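Local coordinates for scyllo-inosose 3-dehydrogenase (Thermotoga maritima, PDB 3IP1), which catalyses the NAD(+)-dependent oxidation of scyllo-inosose to 3-dehydro-scyllo-inosose and probably serves in myo-inositol degradation, at residues I60-C65 / V392-E397; E98-V103 / R186-G191. All blocks are in the same frame, centred on the assembly; numbering follows the deposited sequence.

Interaction 1 (I60-C65 / V392-E397); sequences IKVKAC and VTMLNE
An antiparallel strand pair in the GroES-like catalytic domain joins Ala64 and Cys65 to Leu395 and Met394, bringing the C-terminal strand against strand 57-66. The short axes approach to 4.5 Å at 169°. Cys65 and Met394 form the hydrogen-bonded pair: Cys65 N gives to Met394 O at 2.9 Å, and Met394 N gives to Cys65 O at 2.8 Å. Ala64 and Leu395 are the next, non-hydrogen-bonded pair. A classic beta bulge sets Lys63 and Ala64 together opposite Ser100 of strand 98-106. Past the bridges, Asn396 N bonds to Lys63 O at 2.9 Å. The side chain of Asn396 adds a second grip. Its ND2 reaches Val62 O at 3.0 Å, with the oxygen close to the amide plane of Asn396 but ND2 well above the carbonyl plane of Val62. Without the amide, as with an alanine here, Val62 O would probably lose this donor and a gap would be likely beside Val62 CB. Met394, a selenomethionine, has CG anti to its N (chi1 -166°) and bends at chi3 (78°). This carries its methyl group back toward strand 57-66. The Met394 and Val62 side chains cross at about a right angle, with Met394 CE 3.7 Å from Val62 CG1.

Interaction 2 (E98-V103 / R186-G191); sequences EFSGVV and RLFLAG. With CD (cadmium ion), chain F.
Phe188 and Ser100 carry this contact, and Gly191 lies where helix and strand come close. Ser100 OG donates a hydrogen bond of 2.7 Å to Phe188 O. The donor is tilted from the carbonyl plane, and the C=O...OG angle is 110°, so the hydroxyl approaches from the side of the carbonyl. With chi1 at 61°, OG sits between the backbone N and carbonyl carbon of Ser100, and this rotation turns it to the helix. The same oxygen lies at the edge of the Phe188 ring, near its plane, and 3.4 Å from Phe188 CB. It rests against both the carbonyl oxygen and CB of Phe188.

The strand belongs to the GroES-like domain of zinc-containing alcohol dehydrogenases, and helix 185-192 packs across it. Their short axes come within 6.8 Å, at 140°. Gly191 is placed at the tight point: its CA is 5.2 Å from Ser100 CA. Gly191 carries no side chain on the side that faces Ser100 CB.

Further along the strand, the Phe188 ring meets two more residues. Gly101 O is at its edge, 3.5 Å from Phe188 CE1. Val102 CG1 comes in obliquely, 3.4 Å from Phe188 CZ, and the two side chains cross at about a right angle. Leu187 CD2 lies over one face of the ring, toward the rim. Pro124 also touches Phe188.

At the other end of the strand, Glu98 is a ligand of the first of the two zinc sites, occupied here by a cadmium ion. Its extended chain puts OE2 2.6 Å from the cadmium ion, which His97, Glu195 and a water also bind. Glu98 OE1 forms a salt bridge with Lys391.

In the fold
After the N-terminal strands, the chain enters strand 57-66, and strand 98-106 follows as its antiparallel neighbour in the same sheet. At helix 185-192 interaction 2 closes a loop of 82 residues. The dinucleotide-binding Rossmann-type domain comes next. The chain is back in the first sheet at strand 369-371, and strand 392-395 ends the fold. Interaction 1 closes a much longer loop of 326 residues, and interaction 2 falls wholly within it. The centres of the two contacts lie about 7 Å apart. Lys61 N to Val102 O, at 2.8 Å, is a probable hydrogen bond between the strands. Lys63 CB packs on Phe188 CG. Together they tie the C-terminal strand and helix 185-192 to one catalytic-domain sheet.

Interaction 1 (I60-C65 / V392-E397)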
loop_
_atom_site.group_PDB
_atom_site.type_symbol
_atom_site.label_atom_id
_atom_site.label_comp_id
_atom_site.label_asym_id
_atom_site.label_seq_id
_atom_site.Cartn_x
_atom_site.Cartn_y
_atom_site.Cartn_z
ATOM N N ILE A 60 -13.744 -27.370 -23.753
ATOM C CA ILE A 60 -13.701 -26.237 -24.647
ATOM C C ILE A 60 -13.283 -26.694 -26.046
ATOM O O ILE A 60 -12.334 -27.451 -26.199
ATOM C CB ILE A 60 -12.672 -25.209 -24.130
ATOM C CG1 ILE A 60 -13.055 -24.719 -22.718
ATOM C CG2 ILE A 60 -12.516 -24.046 -25.121
ATOM C CD1 ILE A 60 -11.883 -24.030 -21.954
ATOM N N LYS A 61 -13.993 -26.242 -27.065
ATOM C CA LYS A 61 -13.578 -26.464 -28.435
ATOM C C LYS A 61 -12.595 -25.354 -28.744
ATOM O O LYS A 61 -12.984 -24.179 -28.756
ATOM C CB LYS A 61 -14.806 -26.383 -29.337
ATOM C CG LYS A 61 -14.597 -26.546 -30.827
ATOM C CD LYS A 61 -15.996 -26.666 -31.479
ATOM C CE LYS A 61 -15.964 -26.553 -32.999
ATOM N NZ LYS A 61 -14.909 -27.423 -33.595
ATOM N N VAL A 62 -11.322 -25.711 -28.955
ATOM C CA VAL A 62 -10.268 -24.698 -29.137
ATOM C C VAL A 62 -10.451 -23.927 -30.441
ATOM O O VAL A 62 -10.686 -24.504 -31.506
ATOM C CB VAL A 62 -8.821 -25.302 -29.070
ATOM C CG1 VAL A 62 -7.751 -24.214 -29.143
ATOM C CG2 VAL A 62 -8.623 -26.159 -27.815
ATOM N N LYS A 63 -10.349 -22.610 -30.360
ATOM C CA LYS A 63 -10.327 -21.798 -31.563
ATOM C C LYS A 63 -8.927 -21.316 -31.912
ATOM O O LYS A 63 -8.555 -21.292 -33.080
ATOM C CB LYS A 63 -11.264 -20.613 -31.407
ATOM C CG LYS A 63 -12.726 -20.967 -31.526
ATOM C CD LYS A 63 -13.195 -20.874 -32.974
ATOM C CE LYS A 63 -13.414 -22.259 -33.576
ATOM N NZ LYS A 63 -14.032 -22.201 -34.954
ATOM N N ALA A 64 -8.147 -20.920 -30.911
ATOM C CA ALA A 64 -6.805 -20.419 -31.179
ATOM C C ALA A 64 -5.871 -20.778 -30.040
ATOM O O ALA A 64 -6.304 -20.873 -28.893
ATOM C CB ALA A 64 -6.823 -18.896 -31.419
ATOM N N CYS A 65 -4.593 -20.973 -30.360
ATOM C CA CYS A 65 -3.571 -21.269 -29.353
ATOM C C CYS A 65 -2.203 -20.736 -29.786
ATOM O O CYS A 65 -1.676 -21.112 -30.838
ATOM C CB CYS A 65 -3.482 -22.769 -29.072
ATOM S SG CYS A 65 -2.527 -23.115 -27.556
ATOM N N VAL A 392 3.369 -16.784 -33.241
ATOM C CA VAL A 392 2.720 -17.693 -34.176
ATOM C C VAL A 392 1.577 -18.342 -33.435
ATOM O O VAL A 392 1.761 -18.825 -32.329
ATOM C CB VAL A 392 3.706 -18.785 -34.678
ATOM C CG1 VAL A 392 2.971 -19.914 -35.427
ATOM C CG2 VAL A 392 4.772 -18.154 -35.572
ATOM N N THR A 393 0.399 -18.352 -34.060
ATOM C CA THR A 393 -0.825 -18.805 -33.397
ATOM C C THR A 393 -1.589 -19.849 -34.212
ATOM O O THR A 393 -1.934 -19.603 -35.373
ATOM C CB THR A 393 -1.770 -17.588 -33.147
ATOM O OG1 THR A 393 -1.046 -16.559 -32.458
ATOM C CG2 THR A 393 -2.994 -17.982 -32.348
HETATM N N MSE A 394 -1.881 -20.990 -33.579
HETATM C CA MSE A 394 -2.805 -21.969 -34.139
HETATM C C MSE A 394 -4.217 -21.393 -34.245
HETATM O O MSE A 394 -4.746 -20.854 -33.287
HETATM C CB MSE A 394 -2.856 -23.226 -33.286
HETATM C CG MSE A 394 -3.523 -24.379 -34.008
HETATM SE SE MSE A 394 -4.036 -25.815 -32.807
HETATM C CE MSE A 394 -5.636 -25.022 -32.056
ATOM N N LEU A 395 -4.816 -21.502 -35.422
ATOM C CA LEU A 395 -6.204 -21.131 -35.620
ATOM C C LEU A 395 -6.967 -22.331 -36.189
ATOM O O LEU A 395 -6.632 -22.818 -37.268
ATOM C CB LEU A 395 -6.284 -19.938 -36.571
ATOM C CG LEU A 395 -7.659 -19.370 -36.925
ATOM C CD1 LEU A 395 -8.359 -18.787 -35.684
ATOM C CD2 LEU A 395 -7.502 -18.299 -38.012
ATOM N N ASN A 396 -7.961 -22.819 -35.447
ATOM C CA ASN A 396 -8.880 -23.846 -35.940
ATOM C C ASN A 396 -10.078 -23.224 -36.642
ATOM O O ASN A 396 -10.738 -22.354 -36.085
ATOM C CB ASN A 396 -9.389 -24.719 -34.789
ATOM C CG ASN A 396 -8.319 -25.611 -34.219
ATOM O OD1 ASN A 396 -7.329 -25.920 -34.895
ATOM N ND2 ASN A 396 -8.502 -26.040 -32.959
ATOM N N GLU A 397 -10.359 -23.683 -37.860
ATOM C CA GLU A 397 -11.502 -23.190 -38.657
ATOM C C GLU A 397 -12.316 -24.349 -39.202
ATOM O O GLU A 397 -13.115 -24.936 -38.482
ATOM C CB GLU A 397 -11.029 -22.340 -39.833
ATOM C CG GLU A 397 -9.756 -21.583 -39.577
ATOM C CD GLU A 397 -8.982 -21.339 -40.851
ATOM O OE1 GLU A 397 -9.312 -20.355 -41.551
ATOM O OE2 GLU A 397 -8.050 -22.131 -41.147
#

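Interaction 2 (E98-V103 / R186-G191)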
loop_
_atom_site.group_PDB
_atom_site.type_symbol
_atom_site.label_atom_id
_atom_site.label_comp_id
_atom_site.label_asym_id
_atom_site.label_seq_id
_atom_site.Cartn_x
_atom_site.Cartn_y
_atom_site.Cartn_z
ATOM N N GLU A 98 -1.740 -20.942 -24.371
ATOM C CA GLU A 98 -2.163 -19.575 -24.651
ATOM C C GLU A 98 -3.369 -19.618 -25.575
ATOM O O GLU A 98 -3.244 -19.417 -26.785
ATOM C CB GLU A 98 -1.035 -18.788 -25.316
ATOM C CG GLU A 98 0.197 -18.604 -24.468
ATOM C CD GLU A 98 1.319 -17.899 -25.216
ATOM O OE1 GLU A 98 1.136 -17.561 -26.407
ATOM O OE2 GLU A 98 2.387 -17.687 -24.620
ATOM N N PHE A 99 -4.546 -19.857 -25.018
ATOM C CA PHE A 99 -5.650 -20.278 -25.870
ATOM C C PHE A 99 -7.002 -19.665 -25.551
ATOM O O PHE A 99 -7.225 -19.151 -24.451
ATOM C CB PHE A 99 -5.771 -21.802 -25.831
ATOM C CG PHE A 99 -6.566 -22.316 -24.657
ATOM C CD1 PHE A 99 -5.992 -22.393 -23.397
ATOM C CD2 PHE A 99 -7.884 -22.727 -24.827
ATOM C CE1 PHE A 99 -6.722 -22.873 -22.305
ATOM C CE2 PHE A 99 -8.631 -23.208 -23.758
ATOM C CZ PHE A 99 -8.055 -23.280 -22.483
ATOM N N SER A 100 -7.905 -19.783 -26.529
ATOM C CA SER A 100 -9.317 -19.461 -26.371
ATOM C C SER A 100 -10.168 -20.447 -27.201
ATOM O O SER A 100 -9.643 -21.228 -28.020
ATOM C CB SER A 100 -9.590 -18.047 -26.841
ATOM O OG SER A 100 -9.243 -17.975 -28.218
ATOM N N GLY A 101 -11.478 -20.420 -26.978
ATOM C CA GLY A 101 -12.375 -21.342 -27.651
ATOM C C GLY A 101 -13.787 -21.186 -27.132
ATOM O O GLY A 101 -14.111 -20.186 -26.494
ATOM N N VAL A 102 -14.646 -22.155 -27.424
ATOM C CA VAL A 102 -16.030 -22.062 -26.976
ATOM C C VAL A 102 -16.389 -23.271 -26.110
ATOM O O VAL A 102 -15.933 -24.399 -26.370
ATOM C CB VAL A 102 -17.030 -21.843 -28.163
ATOM C CG1 VAL A 102 -16.604 -20.649 -29.008
ATOM C CG2 VAL A 102 -17.130 -23.064 -29.033
ATOM N N VAL A 103 -17.178 -23.033 -25.069
ATOM C CA VAL A 103 -17.637 -24.114 -24.210
ATOM C C VAL A 103 -18.581 -25.027 -24.995
ATOM O O VAL A 103 -19.545 -24.560 -25.606
ATOM C CB VAL A 103 -18.312 -23.592 -22.906
ATOM C CG1 VAL A 103 -18.671 -24.758 -22.003
ATOM C CG2 VAL A 103 -17.354 -22.625 -22.155
ATOM N N ARG A 186 -10.969 -13.017 -34.961
ATOM C CA ARG A 186 -10.152 -12.037 -34.232
ATOM C C ARG A 186 -10.482 -12.028 -32.728
ATOM O O ARG A 186 -9.620 -11.756 -31.902
ATOM C CB ARG A 186 -10.310 -10.636 -34.837
ATOM C CG ARG A 186 -9.526 -10.419 -36.138
ATOM C CD ARG A 186 -9.671 -8.983 -36.708
ATOM N NE ARG A 186 -9.520 -7.930 -35.694
ATOM C CZ ARG A 186 -8.372 -7.613 -35.088
ATOM N NH1 ARG A 186 -7.260 -8.267 -35.386
ATOM N NH2 ARG A 186 -8.332 -6.647 -34.169
ATOM N N LEU A 187 -11.733 -12.323 -32.383
ATOM C CA LEU A 187 -12.120 -12.448 -30.986
ATOM C C LEU A 187 -11.280 -13.526 -30.294
ATOM O O LEU A 187 -10.824 -13.345 -29.164
ATOM C CB LEU A 187 -13.611 -12.788 -30.854
ATOM C CG LEU A 187 -14.169 -12.809 -29.422
ATOM C CD1 LEU A 187 -15.613 -12.301 -29.395
ATOM C CD2 LEU A 187 -14.077 -14.179 -28.786
ATOM N N PHE A 188 -11.099 -14.655 -30.975
ATOM C CA PHE A 188 -10.377 -15.776 -30.399
ATOM C C PHE A 188 -8.870 -15.536 -30.439
ATOM O O PHE A 188 -8.148 -15.871 -29.504
ATOM C CB PHE A 188 -10.801 -17.078 -31.072
ATOM C CG PHE A 188 -12.255 -17.415 -30.846
ATOM C CD1 PHE A 188 -12.698 -17.824 -29.588
ATOM C CD2 PHE A 188 -13.188 -17.292 -31.891
ATOM C CE1 PHE A 188 -14.045 -18.108 -29.358
ATOM C CE2 PHE A 188 -14.546 -17.588 -31.690
ATOM C CZ PHE A 188 -14.977 -17.997 -30.424
ATOM N N LEU A 189 -8.403 -14.926 -31.521
ATOM C CA LEU A 189 -7.048 -14.424 -31.554
ATOM C C LEU A 189 -6.742 -13.537 -30.334
ATOM O O LEU A 189 -5.708 -13.717 -29.695
ATOM C CB LEU A 189 -6.768 -13.694 -32.874
ATOM C CG LEU A 189 -6.772 -14.543 -34.153
ATOM C CD1 LEU A 189 -6.369 -13.693 -35.338
ATOM C CD2 LEU A 189 -5.866 -15.786 -34.057
ATOM N N ALA A 190 -7.627 -12.589 -30.013
ATOM C CA ALA A 190 -7.397 -11.686 -28.873
ATOM C C ALA A 190 -7.389 -12.480 -27.566
ATOM O O ALA A 190 -6.527 -12.275 -26.697
ATOM C CB ALA A 190 -8.444 -10.563 -28.831
ATOM N N GLY A 191 -8.347 -13.395 -27.456
ATOM C CA GLY A 191 -8.442 -14.338 -26.321
ATOM C C GLY A 191 -7.200 -15.176 -26.096
ATOM O O GLY A 191 -6.815 -15.412 -24.948
HETATM CD CD CD F . 2.847 -18.409 -22.203
HETATM O O HOH W 1 3.623 -16.271 -21.585
#